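Long-range contacts in uncharacterized protein (Pseudomonas aeruginosa, PDB 4E72), which is of unknown function but belongs to the DUF3298 family and is probably an exported lipoprotein: residues G4-L9 and D124-H128; L87-V91 and I100-S104; G185-Y191 and P204-Y210. All coordinates share one frame; numbering follows the deposited sequence. Where two conformers were deposited one is given.

Interaction 1. Residues G4-L9 and D124-H128; sequences GLDDPL and DRRQH
The guanidinium group of Arg125 reaches into a type I beta turn, Gly4 to Asp7, and binds two of its backbone carbonyls while Leu5 and Leu9 flank it. Arg125 belongs to the short connection between strands 115-124 and 129-130, so one arginine ties the segment leading into one edge strand of the six-stranded sheet, 12-19, to the connection before the other, 129-130. Its chain is bent at chi3 (62°), which turns the terminal nitrogens into the turn. Arg125 NH1 lies 2.8 Å from Asp7 O and approaches almost in line with that C=O. Asp7 O and Gly4 O both lie at the edge of the guanidinium, tilted about 20° from its plane. Leu5 CA lies over one face of the group; over the opposite face, offset toward the rim, sits Leu9, whose CG is 3.6 Å from Arg125 NE. Leu9 is buried and also rests on Val99 of strand 98-108, whereas Leu5 is exposed and extends CD1 to 4.0 Å from Arg125 CB. Each leucine runs past the arginine in the opposite direction. Within the connection, Gln127 NE2 donates to Asp124 OD2 at 2.6 Å, on the anti lone pair of the carboxylate. Gly4 O accepts twice, from opposite faces of its carbonyl plane: the turn bond from Asp7 N on one, and on the other Arg125 NH2, 2.7 Å away.

Interaction 2. Residues L87-V91 and I100-S104; sequences LQAKV and IIELS
Ala89 and Leu103 face each other on the close-packed side of this strand pair, with Ala89 CB 4.1 Å from Leu103 CD2. The same methyl meets Ile101 CG2 at 4.3 Å, and Val91 pairs with Ile101 further along. Helix 44-54 covers this face: Val48 and Leu52 touch Ala89, and Leu44 and Val48 touch Ile101, which with chi1 at -63° places CG1 beside its backbone N and leaves CG2 to point across to the Ala89 methyl. The two segments are the arms of an antiparallel beta hairpin, strands 84-95 and 98-108, in the mixed sheet. Their directions differ by 157°, and the hydrogen-bonded pairs Gln88-Ser104 and Lys90-Glu102 each make two backbone bonds, such as Glu102 N to Lys90 O at 2.8 Å.

On the other face, that of Gln88, Lys90, Glu102 and Ser104, the polar ends do not bond directly across the pair. Gln88 NE2 and Ser104 OG are separated by 3.8 Å and meet through a water, which accepts from Gln88 NE2 at 2.7 Å and lies 2.7 Å from Ser104 OG. That water also donates to Glu102 O at 2.9 Å, so it bridges side chains and backbone. Lys90, exposed, carries its chain extended beyond CG, yet its NZ stays 5.5 Å from Glu102 OE1; the glutamate instead forms a salt bridge with Arg92 through OE1.

Interaction 3. Residues G185-Y191 and P204-Y210; sequences GAVTLKY and PELKIPY
Bends at chi2 (92°) and chi3 (119°) curl Lys190 so that its NZ comes to 2.9 Å from Glu205 OE2, a salt bridge made on the anti lone pair of that oxygen. Lys207, also bent at chi2, brings its NZ to the other oxygen, Glu205 OE1, at 3.0 Å. The same Lys207 NZ donates to Thr188 OG1 at 3.1 Å, a hydroxyl also hydrogen-bonded to Thr183 OG1; the Lys207 and Thr188 side chains lie alongside, pointing the same way. A carboxylate held between two ammonium groups, with Arg92 as a further partner on OE2, would be expected to stay ionised.

Beneath this polar face the strands 187-190 and 205-208 form an antiparallel pair whose directions differ by 155°. Leu189 and Leu206 exchange backbone bonds, and their CB atoms come within 3.8 Å on the apolar face. There Leu189 CD1 also reaches Ile208 CD1 at 4.2 Å. At the far end the Tyr210 side chain crosses Val187 at about a right angle, Tyr210 CZ 3.5 Å from Val187 CG2, while its hydroxyl bonds to the backbone O of Thr183. A water links Gly185 O to Tyr210 N at this end.

Strand 187-190 is the middle of a three-stranded antiparallel sheet, bonded also to 179-181; Leu189 packs on helix 142-159, and on the polar face Thr188 and Lys190 touch Phe120 of strand 115-124.

Overall arrangement
Interaction 1 is a surface contact, its centre about 20 Å from the centre of the chain, whereas interactions 2 and 3 are partly buried strand pairings, the centre of interaction 2 lying nearest, about 6 Å from the chain centre. Interaction 2 lies along the chain inside the loop closed by interaction 1, and both involve the six-stranded sheet: interaction 2 joins two of its strands, interaction 1 the segments leading into and out of others. Interaction 3 belongs to the separate three-stranded sheet. Charge serves backbone carbonyls in interaction 1 but a carboxylate network in interaction 3. Among the links between the two sheets are Arg92, which pairs with Glu102 and Glu205, and a weak, long Glu102-Lys190 pair.

Interaction 1. Residues G4-L9 and D124-H128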
loop_
_atom_site.group_PDB
_atom_site.type_symbol
_atom_site.label_atom_id
_atom_site.label_comp_id
_atom_site.label_asym_id
_atom_site.label_seq_id
_atom_site.Cartn_x
_atom_site.Cartn_y
_atom_site.Cartn_z
ATOM N N GLY A 4 15.503 17.939 10.090
ATOM C CA GLY A 4 15.468 17.372 11.434
ATOM C C GLY A 4 14.620 16.116 11.500
ATOM O O GLY A 4 13.592 16.033 10.816
ATOM N N LEU A 5 15.037 15.128 12.325
ATOM C CA LEU A 5 14.371 13.818 12.452
ATOM C C LEU A 5 12.915 13.921 12.935
ATOM O O LEU A 5 12.042 13.222 12.392
ATOM C CB LEU A 5 15.174 12.899 13.391
ATOM C CG LEU A 5 15.047 11.374 13.189
ATOM C CD1 LEU A 5 15.634 10.919 11.838
ATOM C CD2 LEU A 5 15.726 10.623 14.334
ATOM N N ASP A 6 12.651 14.809 13.921
ATOM C CA ASP A 6 11.307 15.024 14.476
ATOM C C ASP A 6 10.502 16.098 13.688
ATOM O O ASP A 6 9.370 16.439 14.060
ATOM C CB ASP A 6 11.374 15.338 15.977
ATOM C CG ASP A 6 11.528 14.068 16.804
ATOM O OD1 ASP A 6 10.748 13.100 16.569
ATOM O OD2 ASP A 6 12.437 14.030 17.675
ATOM N N ASP A 7 11.073 16.568 12.565
ATOM C CA ASP A 7 10.413 17.474 11.634
ATOM C C ASP A 7 9.926 16.656 10.451
ATOM O O ASP A 7 10.643 15.741 10.047
ATOM C CB ASP A 7 11.363 18.582 11.162
ATOM C CG ASP A 7 11.869 19.477 12.265
ATOM O OD1 ASP A 7 11.033 20.146 12.919
ATOM O OD2 ASP A 7 13.102 19.550 12.446
ATOM N N PRO A 8 8.744 16.959 9.858
ATOM C CA PRO A 8 8.307 16.191 8.687
ATOM C C PRO A 8 9.114 16.543 7.441
ATOM O O PRO A 8 9.556 17.686 7.292
ATOM C CB PRO A 8 6.840 16.601 8.527
ATOM C CG PRO A 8 6.769 17.965 9.091
ATOM C CD PRO A 8 7.765 18.014 10.208
ATOM N N LEU A 9 9.308 15.560 6.547
ATOM C CA LEU A 9 10.011 15.800 5.290
ATOM C C LEU A 9 9.116 16.570 4.330
ATOM O O LEU A 9 8.019 16.084 4.035
ATOM C CB LEU A 9 10.445 14.497 4.604
ATOM C CG LEU A 9 11.630 13.713 5.113
ATOM C CD1 LEU A 9 11.743 12.412 4.350
ATOM C CD2 LEU A 9 12.933 14.491 4.988
ATOM N N ASP A 124 12.363 4.316 7.313
ATOM C CA ASP A 124 12.998 4.829 8.537
ATOM C C ASP A 124 14.133 5.792 8.165
ATOM O O ASP A 124 15.098 5.399 7.515
ATOM C CB ASP A 124 13.515 3.676 9.404
ATOM C CG ASP A 124 14.111 4.058 10.760
ATOM O OD1 ASP A 124 13.800 5.172 11.272
ATOM O OD2 ASP A 124 14.830 3.232 11.334
ATOM N N ARG A 125 13.981 7.061 8.534
ATOM C CA ARG A 125 14.968 8.101 8.226
ATOM C C ARG A 125 16.216 8.026 9.122
ATOM O O ARG A 125 17.268 8.545 8.739
ATOM C CB ARG A 125 14.338 9.496 8.353
ATOM C CG ARG A 125 13.272 9.797 7.320
ATOM C CD ARG A 125 12.420 10.946 7.789
ATOM N NE ARG A 125 13.206 12.167 7.956
ATOM C CZ ARG A 125 12.838 13.210 8.692
ATOM N NH1 ARG A 125 11.685 13.195 9.351
ATOM N NH2 ARG A 125 13.623 14.269 8.786
ATOM N N ARG A 126 16.089 7.411 10.317
ATOM C CA ARG A 126 17.179 7.243 11.279
ATOM C C ARG A 126 18.219 6.269 10.687
ATOM O O ARG A 126 19.415 6.512 10.811
ATOM C CB ARG A 126 16.619 6.741 12.631
ATOM C CG ARG A 126 17.595 6.800 13.804
ATOM C CD ARG A 126 17.019 6.065 15.002
ATOM N NE ARG A 126 17.941 6.033 16.139
ATOM C CZ ARG A 126 17.816 5.221 17.188
ATOM N NH1 ARG A 126 16.816 4.347 17.248
ATOM N NH2 ARG A 126 18.699 5.266 18.178
ATOM N N GLN A 127 17.744 5.213 9.996
ATOM C CA GLN A 127 18.545 4.176 9.332
ATOM C C GLN A 127 18.690 4.367 7.797
ATOM O O GLN A 127 19.555 3.719 7.204
ATOM C CB GLN A 127 17.915 2.792 9.573
ATOM C CG GLN A 127 18.034 2.259 10.995
ATOM C CD GLN A 127 17.323 0.931 11.109
ATOM O OE1 GLN A 127 17.931 -0.136 10.969
ATOM N NE2 GLN A 127 16.009 0.962 11.301
ATOM N N HIS A 128 17.832 5.210 7.157
ATOM C CA HIS A 128 17.772 5.441 5.694
ATOM C C HIS A 128 17.474 4.087 5.030
ATOM O O HIS A 128 18.208 3.606 4.168
ATOM C CB HIS A 128 19.049 6.112 5.137
ATOM C CG HIS A 128 19.509 7.292 5.934
ATOM N ND1 HIS A 128 18.909 8.533 5.801
ATOM C CD2 HIS A 128 20.492 7.376 6.859
ATOM C CE1 HIS A 128 19.553 9.334 6.636
ATOM N NE2 HIS A 128 20.513 8.682 7.297
#

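Interaction 2. Residues L87-V91 and I100-S104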
loop_
_atom_site.group_PDB
_atom_site.type_symbol
_atom_site.label_atom_id
_atom_site.label_comp_id
_atom_site.label_asym_id
_atom_site.label_seq_id
_atom_site.Cartn_x
_atom_site.Cartn_y
_atom_site.Cartn_z
ATOM N N LEU A 87 -1.729 5.051 -11.108
ATOM C CA LEU A 87 -0.704 4.772 -10.103
ATOM C C LEU A 87 -0.583 5.965 -9.184
ATOM O O LEU A 87 -0.512 7.122 -9.652
ATOM C CB LEU A 87 0.669 4.461 -10.732
ATOM C CG LEU A 87 0.837 3.140 -11.486
ATOM C CD1 LEU A 87 2.145 3.170 -12.251
ATOM C CD2 LEU A 87 0.818 1.941 -10.548
ATOM N N GLN A 88 -0.580 5.704 -7.882
ATOM C CA GLN A 88 -0.514 6.801 -6.928
ATOM C C GLN A 88 0.296 6.441 -5.683
ATOM O O GLN A 88 0.147 5.354 -5.098
ATOM C CB GLN A 88 -1.934 7.260 -6.532
ATOM C CG GLN A 88 -1.926 8.446 -5.579
ATOM C CD GLN A 88 -3.239 8.590 -4.889
ATOM O OE1 GLN A 88 -4.166 9.200 -5.411
ATOM N NE2 GLN A 88 -3.339 8.036 -3.691
ATOM N N ALA A 89 1.136 7.395 -5.286
ATOM C CA ALA A 89 1.951 7.359 -4.080
ATOM C C ALA A 89 1.693 8.621 -3.303
ATOM O O ALA A 89 1.772 9.729 -3.874
ATOM C CB ALA A 89 3.425 7.247 -4.436
ATOM N N LYS A 90 1.296 8.463 -2.035
ATOM C CA LYS A 90 1.042 9.594 -1.134
ATOM C C LYS A 90 1.532 9.275 0.281
ATOM O O LYS A 90 1.540 8.108 0.707
ATOM C CB LYS A 90 -0.439 10.053 -1.125
ATOM C CG LYS A 90 -1.454 9.032 -0.623
ATOM C CD LYS A 90 -2.772 9.700 -0.253
ATOM C CE LYS A 90 -3.566 8.861 0.724
ATOM N NZ LYS A 90 -4.795 9.564 1.199
ATOM N N VAL A 91 1.974 10.314 0.985
ATOM C CA VAL A 91 2.411 10.181 2.364
ATOM C C VAL A 91 1.163 9.966 3.231
ATOM O O VAL A 91 0.287 10.814 3.269
ATOM C CB VAL A 91 3.274 11.366 2.867
ATOM C CG1 VAL A 91 3.563 11.230 4.362
ATOM C CG2 VAL A 91 4.584 11.468 2.080
ATOM N N ILE A 100 5.515 7.012 6.250
ATOM C CA ILE A 100 4.616 5.934 5.833
ATOM C C ILE A 100 3.979 6.359 4.519
ATOM O O ILE A 100 3.205 7.298 4.495
ATOM C CB ILE A 100 3.562 5.495 6.892
ATOM C CG1 ILE A 100 4.114 5.373 8.329
ATOM C CG2 ILE A 100 2.762 4.245 6.419
ATOM C CD1 ILE A 100 5.373 4.526 8.587
ATOM N N ILE A 101 4.389 5.727 3.429
ATOM C CA ILE A 101 3.902 6.005 2.083
ATOM C C ILE A 101 2.873 4.955 1.722
ATOM O O ILE A 101 3.157 3.761 1.836
ATOM C CB ILE A 101 5.063 6.066 1.041
ATOM C CG1 ILE A 101 6.024 7.247 1.375
ATOM C CG2 ILE A 101 4.507 6.215 -0.395
ATOM C CD1 ILE A 101 7.378 7.149 0.768
ATOM N N GLU A 102 1.674 5.408 1.317
ATOM C CA GLU A 102 0.599 4.528 0.849
ATOM C C GLU A 102 0.560 4.550 -0.677
ATOM O O GLU A 102 0.589 5.630 -1.293
ATOM C CB GLU A 102 -0.766 4.906 1.439
ATOM C CG GLU A 102 -1.719 3.719 1.380
ATOM C CD GLU A 102 -3.119 3.854 1.948
ATOM O OE1 GLU A 102 -3.312 4.575 2.956
ATOM O OE2 GLU A 102 -4.019 3.167 1.414
ATOM N N LEU A 103 0.496 3.344 -1.278
ATOM C CA LEU A 103 0.487 3.122 -2.723
ATOM C C LEU A 103 -0.855 2.608 -3.215
ATOM O O LEU A 103 -1.433 1.723 -2.592
ATOM C CB LEU A 103 1.578 2.103 -3.099
ATOM C CG LEU A 103 2.964 2.320 -2.466
ATOM C CD1 LEU A 103 3.707 1.030 -2.385
ATOM C CD2 LEU A 103 3.770 3.375 -3.227
ATOM N N SER A 104 -1.343 3.167 -4.341
ATOM C CA SER A 104 -2.610 2.806 -4.997
ATOM C C SER A 104 -2.392 2.610 -6.460
ATOM O O SER A 104 -1.665 3.378 -7.098
ATOM C CB SER A 104 -3.669 3.899 -4.831
ATOM O OG SER A 104 -3.862 4.271 -3.482
HETATM O O HOH W 1 -1.990 5.950 -2.596
#

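Interaction 3. Residues G185-Y191 and P204-Y210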
loop_
_atom_site.group_PDB
_atom_site.type_symbol
_atom_site.label_atom_id
_atom_site.label_comp_id
_atom_site.label_asym_id
_atom_site.label_seq_id
_atom_site.Cartn_x
_atom_site.Cartn_y
_atom_site.Cartn_z
ATOM N N GLY A 185 -1.417 5.369 15.624
ATOM C CA GLY A 185 -2.449 4.924 16.558
ATOM C C GLY A 185 -2.451 3.461 16.912
ATOM O O GLY A 185 -2.795 3.097 18.038
ATOM N N ALA A 186 -2.072 2.619 15.945
ATOM C CA ALA A 186 -2.034 1.159 16.008
ATOM C C ALA A 186 -1.254 0.658 14.813
ATOM O O ALA A 186 -0.949 1.457 13.927
ATOM C CB ALA A 186 -3.459 0.603 15.967
ATOM N N VAL A 187 -0.892 -0.633 14.778
ATOM C CA VAL A 187 -0.259 -1.165 13.576
ATOM C C VAL A 187 -1.408 -1.441 12.540
ATOM O O VAL A 187 -2.394 -2.114 12.865
ATOM C CB VAL A 187 0.644 -2.391 13.875
ATOM C CG1 VAL A 187 0.977 -3.190 12.608
ATOM C CG2 VAL A 187 1.932 -1.941 14.549
ATOM N N THR A 188 -1.300 -0.877 11.326
ATOM C CA THR A 188 -2.335 -1.097 10.289
ATOM C C THR A 188 -1.983 -2.287 9.389
ATOM O O THR A 188 -0.880 -2.338 8.844
ATOM C CB THR A 188 -2.553 0.180 9.448
ATOM O OG1 THR A 188 -2.947 1.230 10.323
ATOM C CG2 THR A 188 -3.619 0.009 8.343
ATOM N N LEU A 189 -2.932 -3.235 9.239
ATOM C CA LEU A 189 -2.844 -4.352 8.285
ATOM C C LEU A 189 -3.862 -4.081 7.205
ATOM O O LEU A 189 -5.071 -4.081 7.475
ATOM C CB LEU A 189 -3.079 -5.754 8.880
ATOM C CG LEU A 189 -2.302 -6.229 10.101
ATOM C CD1 LEU A 189 -2.440 -7.727 10.233
ATOM C CD2 LEU A 189 -0.855 -5.906 9.998
ATOM N N LYS A 190 -3.382 -3.798 5.998
ATOM C CA LYS A 190 -4.247 -3.473 4.871
ATOM C C LYS A 190 -4.309 -4.661 3.895
ATOM O O LYS A 190 -3.277 -5.201 3.499
ATOM C CB LYS A 190 -3.745 -2.189 4.186
ATOM C CG LYS A 190 -4.455 -1.846 2.891
ATOM C CD LYS A 190 -5.614 -0.948 3.105
ATOM C CE LYS A 190 -5.435 0.353 2.376
ATOM N NZ LYS A 190 -6.662 1.173 2.479
ATOM N N TYR A 191 -5.534 -5.041 3.509
ATOM C CA TYR A 191 -5.802 -6.194 2.665
ATOM C C TYR A 191 -6.180 -5.822 1.257
ATOM O O TYR A 191 -6.907 -4.857 1.020
ATOM C CB TYR A 191 -6.920 -7.067 3.285
ATOM C CG TYR A 191 -6.356 -7.871 4.428
ATOM C CD1 TYR A 191 -6.016 -7.260 5.635
ATOM C CD2 TYR A 191 -6.044 -9.220 4.269
ATOM C CE1 TYR A 191 -5.418 -7.975 6.665
ATOM C CE2 TYR A 191 -5.443 -9.944 5.294
ATOM C CZ TYR A 191 -5.103 -9.312 6.480
ATOM O OH TYR A 191 -4.452 -10.002 7.483
ATOM N N PRO A 204 -9.998 -3.932 3.325
ATOM C CA PRO A 204 -10.131 -3.933 4.790
ATOM C C PRO A 204 -8.843 -3.561 5.524
ATOM O O PRO A 204 -7.740 -3.943 5.114
ATOM C CB PRO A 204 -10.552 -5.372 5.123
ATOM C CG PRO A 204 -11.124 -5.918 3.858
ATOM C CD PRO A 204 -10.377 -5.239 2.753
ATOM N N GLU A 205 -9.006 -2.772 6.588
ATOM C CA GLU A 205 -7.904 -2.344 7.455
ATOM C C GLU A 205 -8.085 -2.899 8.843
ATOM O O GLU A 205 -9.067 -2.576 9.520
ATOM C CB GLU A 205 -7.758 -0.808 7.524
ATOM C CG GLU A 205 -7.086 -0.210 6.300
ATOM C CD GLU A 205 -6.756 1.273 6.357
ATOM O OE1 GLU A 205 -6.815 1.871 7.456
ATOM O OE2 GLU A 205 -6.409 1.835 5.294
ATOM N N LEU A 206 -7.134 -3.758 9.242
ATOM C CA LEU A 206 -7.071 -4.346 10.573
ATOM C C LEU A 206 -6.155 -3.489 11.420
ATOM O O LEU A 206 -5.134 -2.997 10.904
ATOM C CB LEU A 206 -6.554 -5.794 10.497
ATOM C CG LEU A 206 -7.591 -6.930 10.528
ATOM C CD1 LEU A 206 -8.633 -6.796 9.424
ATOM C CD2 LEU A 206 -6.901 -8.266 10.416
ATOM N N LYS A 207 -6.507 -3.296 12.699
ATOM C CA LYS A 207 -5.684 -2.486 13.586
ATOM C C LYS A 207 -5.248 -3.290 14.786
ATOM O O LYS A 207 -6.099 -3.781 15.549
ATOM C CB LYS A 207 -6.427 -1.209 14.048
ATOM C CG LYS A 207 -7.085 -0.393 12.942
ATOM C CD LYS A 207 -6.114 0.496 12.191
ATOM C CE LYS A 207 -6.811 1.164 11.024
ATOM N NZ LYS A 207 -5.931 2.140 10.333
ATOM N N ILE A 208 -3.924 -3.429 14.967
ATOM C CA ILE A 208 -3.402 -4.096 16.157
ATOM C C ILE A 208 -2.900 -3.020 17.090
ATOM O O ILE A 208 -1.956 -2.314 16.729
ATOM C CB ILE A 208 -2.324 -5.182 15.948
ATOM C CG1 ILE A 208 -2.719 -6.224 14.878
ATOM C CG2 ILE A 208 -1.979 -5.850 17.294
ATOM C CD1 ILE A 208 -1.499 -6.848 14.193
ATOM N N PRO A 209 -3.491 -2.887 18.298
ATOM C CA PRO A 209 -2.965 -1.904 19.265
ATOM C C PRO A 209 -1.524 -2.221 19.659
ATOM O O PRO A 209 -1.216 -3.380 19.932
ATOM C CB PRO A 209 -3.922 -2.032 20.468
ATOM C CG PRO A 209 -5.166 -2.697 19.921
ATOM C CD PRO A 209 -4.631 -3.641 18.872
ATOM N N TYR A 210 -0.649 -1.194 19.743
ATOM C CA TYR A 210 0.756 -1.393 20.179
ATOM C C TYR A 210 0.908 -2.135 21.545
ATOM O O TYR A 210 1.807 -2.965 21.622
ATOM C CB TYR A 210 1.543 -0.071 20.201
ATOM C CG TYR A 210 1.926 0.365 18.801
ATOM C CD1 TYR A 210 3.066 -0.136 18.178
ATOM C CD2 TYR A 210 1.099 1.202 18.061
ATOM C CE1 TYR A 210 3.420 0.257 16.888
ATOM C CE2 TYR A 210 1.439 1.597 16.769
ATOM C CZ TYR A 210 2.596 1.120 16.182
ATOM O OH TYR A 210 2.883 1.472 14.875
HETATM O O HOH W 2 -2.313 1.332 19.895
#